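Local coordinates for putative cytoplasmic protein (Salmonella enterica subsp. enterica serovar Typhimurium, PDB 4IQN), which is of unknown function and belongs to a family known only as a domain of unknown function, DUF5066, at residues 6-9 with 10-13; 164-167 with 168-172. One frame throughout, in Å; residues are numbered along the deposited sequence. Where two conformers were deposited one is given.

Interaction 1: residues 6-9 with 10-13; sequences ISLT and NLIE
S7 touches N10 with its hydroxyl: OG accepts from the backbone N of N10 at 3.0 Å, a nearly straight bond with an N-H...O angle of 163°. OG can reach because it is tucked between its own backbone N and carbonyl carbon (chi1 69°), which points it at the N-H of N10. The carbonyl of S7 takes L11 N, O and N 3.0 Å apart, and probably also accepts from the Y171 hydroxyl. This is a classic serine N-cap: the side chain stands in for the carbonyl that a preceding turn would have offered to a free N-H at the start of helix 8-18. L8, the first helical residue, gives its carbonyl to I12, O to N 3.0 Å, and the I12 CG1 lies against that oxygen at 3.4 Å. The L8 side chain sets off away from the next turn, but its CD1 comes loosely within 4.4 Å of L11 CD2 and equally near I12 CG1. T9 O accepts from E13 N at 3.2 Å, and a water donates to it as well. That water also donates to OE2 of E13, whose chain bends at chi2 (-49°) and brings the carboxylate back beside the helix.

Interaction 2: residues 164-167 with 168-172; sequences SSLV and EYLYN
The ring of Y171 presents its edge to V167: CG1 of the valine lies in the ring plane, 3.7 Å from CE2, and the carbonyl oxygen of V167 sits near that plane too, 3.3 Å from CD2. The two side chains lie side by side and point the same way, one turn apart, and both reach helix 8-18, where they meet L11. The Y169 ring is approached at a slant by L166, whose CD1 comes to 3.8 Å from CD2; beyond this the tyrosine hydroxyl bonds to H130, while I128 of strand 124-128 packs against both residues. L166 also sets its CG 4.2 Å from L170 CD1.

The carboxylate of E168 is the third flat group. Its OE1 is gripped twice by S164, by the backbone N at 2.8 Å and by OG at 2.7 Å, the two donors arriving from opposite faces of the carboxylate plane: OG on the anti side, 23° out of it, and N 38° out. With CG anti to the backbone N (chi1 178°) and the chain extended beyond it, the carboxylate is carried back past the helix start to S164. One N-H and one O-H donor on the same oxygen of this buried carboxylate would probably favour its charged form, and W192 of helix 190-207 packs on both partners. S165 OG accepts weakly from E168 N, at 3.4 Å, and from V167 N. Together this is a serine N-cap opening helix 166-174, with the glutamate three residues on turned back to the residue before the cap.

Overall arrangement
From the N terminus, interaction 1 comes first: it closes only the opening turn of helix 8-18, on the protein surface. Much later, after the antiparallel sheet of strands 124-128 to 158-161, interaction 2 closes the corresponding turn of helix 166-174 in the interior. Each is local and the two follow in series, neither nesting nor crossing, yet their centres lie about 11 Å apart and they touch. The Y171 hydroxyl is where they meet, packing against I6 and N10. The helix near the N terminus is thereby joined to helix 166-174, which also meets strand 124-128 and helix 190-207.

Interaction 1: residues 6-9 with 10-13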
ATOM      1  N   ILE A   6       8.537 -17.904  -6.566  1.00 33.84           N
ATOM      2  CA  ILE A   6       7.931 -16.719  -5.942  1.00 35.96           C
ATOM      3  C   ILE A   6       6.658 -16.223  -6.638  1.00 38.61           C
ATOM      4  O   ILE A   6       6.273 -15.008  -6.566  1.00 37.24           O
ATOM      5  CB  ILE A   6       8.962 -15.605  -5.757  1.00 35.48           C
ATOM      6  CG1 ILE A   6       9.839 -15.458  -6.995  1.00 39.66           C
ATOM      7  CG2 ILE A   6       9.832 -15.928  -4.540  1.00 27.54           C
ATOM      8  CD1 ILE A   6       9.213 -14.661  -8.118  1.00 49.52           C
ATOM      9  N   SER A   7       5.987 -17.178  -7.270  1.00 34.29           N
ATOM     10  CA  SER A   7       4.715 -16.927  -7.933  1.00 33.71           C
ATOM     11  C   SER A   7       3.612 -16.498  -6.962  1.00 31.07           C
ATOM     12  O   SER A   7       3.628 -16.760  -5.768  1.00 27.62           O
ATOM     13  CB  SER A   7       4.244 -18.194  -8.654  1.00 32.73           C
ATOM     14  OG  SER A   7       3.875 -19.192  -7.706  1.00 32.55           O
ATOM     15  N   LEU A   8       2.606 -15.850  -7.511  1.00 31.38           N
ATOM     16  CA  LEU A   8       1.450 -15.524  -6.728  1.00 35.34           C
ATOM     17  C   LEU A   8       0.745 -16.790  -6.167  1.00 34.20           C
ATOM     18  O   LEU A   8       0.296 -16.816  -5.013  1.00 30.99           O
ATOM     19  CB  LEU A   8       0.526 -14.665  -7.588  1.00 35.97           C
ATOM     20  CG  LEU A   8      -0.684 -14.109  -6.919  1.00 30.56           C
ATOM     21  CD1 LEU A   8      -0.337 -13.416  -5.609  1.00 28.75           C
ATOM     22  CD2 LEU A   8      -1.344 -13.185  -7.945  1.00 27.01           C
ATOM     23  N   THR A   9       0.694 -17.855  -6.961  1.00 33.83           N
ATOM     24  CA  THR A   9       0.028 -19.101  -6.544  1.00 38.97           C
ATOM     25  C   THR A   9       0.711 -19.660  -5.308  1.00 34.81           C
ATOM     26  O   THR A   9       0.045 -20.042  -4.333  1.00 31.76           O
ATOM     27  CB  THR A   9       0.027 -20.162  -7.663  1.00 42.33           C
ATOM     28  OG1 THR A   9      -0.850 -19.736  -8.705  1.00 51.81           O
ATOM     29  CG2 THR A   9      -0.473 -21.507  -7.150  1.00 45.47           C
ATOM     30  N   ASN A  10       2.041 -19.700  -5.360  0.70 31.53           N
ATOM     31  CA  ASN A  10       2.831 -20.152  -4.235  0.70 32.42           C
ATOM     32  C   ASN A  10       2.591 -19.252  -3.013  0.70 28.12           C
ATOM     33  O   ASN A  10       2.425 -19.746  -1.887  0.70 27.95           O
ATOM     34  CB  ASN A  10       4.330 -20.246  -4.614  0.70 33.94           C
ATOM     35  CG  ASN A  10       4.641 -21.352  -5.650  0.70 37.51           C
ATOM     36  OD1 ASN A  10       5.772 -21.462  -6.131  0.70 48.63           O
ATOM     37  ND2 ASN A  10       3.658 -22.162  -5.995  0.70 35.57           N
ATOM     38  N   LEU A  11       2.542 -17.937  -3.225  1.00 29.99           N
ATOM     39  CA  LEU A  11       2.318 -17.001  -2.137  1.00 27.63           C
ATOM     40  C   LEU A  11       0.987 -17.271  -1.412  1.00 26.93           C
ATOM     41  O   LEU A  11       0.932 -17.312  -0.187  1.00 28.58           O
ATOM     42  CB  LEU A  11       2.400 -15.559  -2.610  1.00 26.92           C
ATOM     43  CG  LEU A  11       2.162 -14.508  -1.519  1.00 27.01           C
ATOM     44  CD1 LEU A  11       3.092 -14.712  -0.325  1.00 26.66           C
ATOM     45  CD2 LEU A  11       2.388 -13.158  -2.142  1.00 33.11           C
ATOM     46  N   ILE A  12      -0.071 -17.494  -2.165  1.00 27.35           N
ATOM     47  CA  ILE A  12      -1.354 -17.741  -1.553  1.00 30.49           C
ATOM     48  C   ILE A  12      -1.348 -19.037  -0.721  1.00 30.93           C
ATOM     49  O   ILE A  12      -1.902 -19.053   0.380  1.00 32.57           O
ATOM     50  CB  ILE A  12      -2.483 -17.735  -2.590  1.00 34.61           C
ATOM     51  CG1 ILE A  12      -2.603 -16.339  -3.266  1.00 28.63           C
ATOM     52  CG2 ILE A  12      -3.780 -18.125  -1.923  1.00 38.49           C
ATOM     53  CD1 ILE A  12      -3.085 -15.235  -2.354  1.00 32.14           C
ATOM     54  N   GLU A  13      -0.698 -20.097  -1.206  1.00 30.37           N
ATOM     55  CA  GLU A  13      -0.557 -21.303  -0.393  1.00 32.31           C
ATOM     56  C   GLU A  13       0.126 -21.005   0.940  1.00 36.24           C
ATOM     57  O   GLU A  13      -0.263 -21.568   1.978  1.00 38.62           O
ATOM     58  CB  GLU A  13       0.213 -22.432  -1.123  1.00 32.44           C
ATOM     59  CG  GLU A  13      -0.516 -23.007  -2.339  1.00 44.77           C
ATOM     60  CD  GLU A  13      -1.974 -23.383  -2.061  1.00 53.89           C
ATOM     61  OE1 GLU A  13      -2.217 -24.396  -1.383  1.00 64.46           O
ATOM     62  OE2 GLU A  13      -2.891 -22.668  -2.526  1.00 74.39           O
TER
HETATM   63  O   HOH W   1      -2.458 -20.766  -4.385  1.00 45.78           O

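Interaction 2: residues 164-167 with 168-172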
ATOM      1  N   SER A 164       9.262  -4.178  -4.497  1.00 17.76           N
ATOM      2  CA  SER A 164       8.905  -4.235  -5.902  1.00 15.43           C
ATOM      3  C   SER A 164       7.372  -4.342  -6.032  1.00 16.91           C
ATOM      4  O   SER A 164       6.821  -3.793  -6.979  1.00 18.44           O
ATOM      5  CB  SER A 164       9.543  -5.405  -6.625  1.00 17.68           C
ATOM      6  OG  SER A 164       9.196  -6.668  -6.066  1.00 19.02           O
ATOM      7  N   SER A 165       6.732  -5.014  -5.074  1.00 15.40           N
ATOM      8  CA  SER A 165       5.298  -5.240  -5.058  1.00 16.62           C
ATOM      9  C   SER A 165       4.830  -5.764  -3.733  1.00 16.76           C
ATOM     10  O   SER A 165       5.646  -6.137  -2.867  1.00 15.70           O
ATOM     11  CB  SER A 165       4.951  -6.288  -6.100  1.00 19.59           C
ATOM     12  OG  SER A 165       5.389  -7.590  -5.745  1.00 21.36           O
ATOM     13  N   LEU A 166       3.499  -5.863  -3.583  1.00 15.66           N
ATOM     14  CA  LEU A 166       2.878  -6.517  -2.457  1.00 16.84           C
ATOM     15  C   LEU A 166       3.338  -7.998  -2.300  1.00 15.78           C
ATOM     16  O   LEU A 166       3.400  -8.514  -1.180  1.00 18.48           O
ATOM     17  CB  LEU A 166       1.338  -6.442  -2.580  1.00 18.25           C
ATOM     18  CG  LEU A 166       0.541  -6.900  -1.351  1.00 18.73           C
ATOM     19  CD1 LEU A 166       0.916  -6.102  -0.118  1.00 20.76           C
ATOM     20  CD2 LEU A 166      -0.953  -6.803  -1.642  1.00 20.51           C
ATOM     21  N   VAL A 167       3.656  -8.653  -3.411  1.00 17.67           N
ATOM     22  CA  VAL A 167       4.176 -10.011  -3.383  1.00 18.27           C
ATOM     23  C   VAL A 167       5.502 -10.062  -2.608  1.00 17.43           C
ATOM     24  O   VAL A 167       5.638 -10.852  -1.680  1.00 16.80           O
ATOM     25  CB  VAL A 167       4.345 -10.602  -4.791  1.00 19.43           C
ATOM     26  CG1 VAL A 167       4.952 -11.999  -4.773  1.00 19.47           C
ATOM     27  CG2 VAL A 167       2.981 -10.662  -5.515  1.00 21.00           C
ATOM     28  N   GLU A 168       6.438  -9.212  -2.958  1.00 17.02           N
ATOM     29  CA  GLU A 168       7.708  -9.149  -2.235  1.00 17.25           C
ATOM     30  C   GLU A 168       7.483  -8.782  -0.759  1.00 15.93           C
ATOM     31  O   GLU A 168       8.072  -9.394   0.137  1.00 17.31           O
ATOM     32  CB  GLU A 168       8.656  -8.155  -2.895  1.00 16.54           C
ATOM     33  CG  GLU A 168       9.982  -8.006  -2.146  1.00 16.74           C
ATOM     34  CD  GLU A 168      11.039  -7.191  -2.843  1.00 19.07           C
ATOM     35  OE1 GLU A 168      10.755  -6.506  -3.856  1.00 15.24           O
ATOM     36  OE2 GLU A 168      12.205  -7.224  -2.360  1.00 21.25           O
ATOM     37  N   TYR A 169       6.625  -7.797  -0.509  1.00 16.56           N
ATOM     38  CA  TYR A 169       6.317  -7.386   0.843  1.00 16.04           C
ATOM     39  C   TYR A 169       5.828  -8.580   1.669  1.00 17.25           C
ATOM     40  O   TYR A 169       6.322  -8.840   2.780  1.00 18.56           O
ATOM     41  CB  TYR A 169       5.293  -6.224   0.847  1.00 16.52           C
ATOM     42  CG  TYR A 169       4.732  -5.911   2.203  1.00 16.45           C
ATOM     43  CD1 TYR A 169       5.430  -5.109   3.109  1.00 19.91           C
ATOM     44  CD2 TYR A 169       3.512  -6.444   2.621  1.00 17.92           C
ATOM     45  CE1 TYR A 169       4.940  -4.843   4.363  1.00 19.88           C
ATOM     46  CE2 TYR A 169       2.987  -6.170   3.863  1.00 16.83           C
ATOM     47  CZ  TYR A 169       3.695  -5.370   4.754  1.00 19.82           C
ATOM     48  OH  TYR A 169       3.199  -5.111   6.020  1.00 20.17           O
ATOM     49  N   LEU A 170       4.863  -9.334   1.137  1.00 17.12           N
ATOM     50  CA  LEU A 170       4.297 -10.431   1.894  1.00 18.33           C
ATOM     51  C   LEU A 170       5.263 -11.605   2.102  1.00 20.46           C
ATOM     52  O   LEU A 170       5.256 -12.222   3.184  1.00 20.77           O
ATOM     53  CB  LEU A 170       2.986 -10.913   1.262  1.00 21.86           C
ATOM     54  CG  LEU A 170       1.844  -9.938   1.474  1.00 23.56           C
ATOM     55  CD1 LEU A 170       0.626 -10.493   0.734  1.00 27.52           C
ATOM     56  CD2 LEU A 170       1.497  -9.718   2.942  1.00 28.16           C
ATOM     57  N   TYR A 171       6.072 -11.934   1.099  1.00 17.12           N
ATOM     58  CA  TYR A 171       7.071 -12.992   1.283  1.00 17.73           C
ATOM     59  C   TYR A 171       7.966 -12.640   2.463  1.00 20.27           C
ATOM     60  O   TYR A 171       8.343 -13.520   3.272  1.00 20.69           O
ATOM     61  CB  TYR A 171       7.911 -13.206   0.018  1.00 17.45           C
ATOM     62  CG  TYR A 171       7.370 -14.267  -0.918  1.00 18.82           C
ATOM     63  CD1 TYR A 171       7.553 -15.630  -0.657  1.00 22.35           C
ATOM     64  CD2 TYR A 171       6.659 -13.923  -2.042  1.00 19.48           C
ATOM     65  CE1 TYR A 171       7.050 -16.595  -1.501  1.00 25.91           C
ATOM     66  CE2 TYR A 171       6.166 -14.901  -2.908  1.00 20.89           C
ATOM     67  CZ  TYR A 171       6.350 -16.235  -2.636  1.00 25.55           C
ATOM     68  OH  TYR A 171       5.847 -17.219  -3.493  1.00 24.41           O
ATOM     69  N   ASN A 172       8.313 -11.366   2.561  1.00 19.06           N
ATOM     70  CA  ASN A 172       9.157 -10.919   3.671  1.00 19.39           C
ATOM     71  C   ASN A 172       8.404 -11.026   5.017  1.00 23.93           C
ATOM     72  O   ASN A 172       8.946 -11.549   5.982  1.00 21.75           O
ATOM     73  CB  ASN A 172       9.735  -9.543   3.408  1.00 20.26           C
ATOM     74  CG  ASN A 172      10.916  -9.578   2.449  1.00 20.49           C
ATOM     75  OD1 ASN A 172      10.789  -9.507   1.221  1.00 24.12           O
ATOM     76  ND2 ASN A 172      12.071  -9.707   3.007  1.00 18.73           N
TER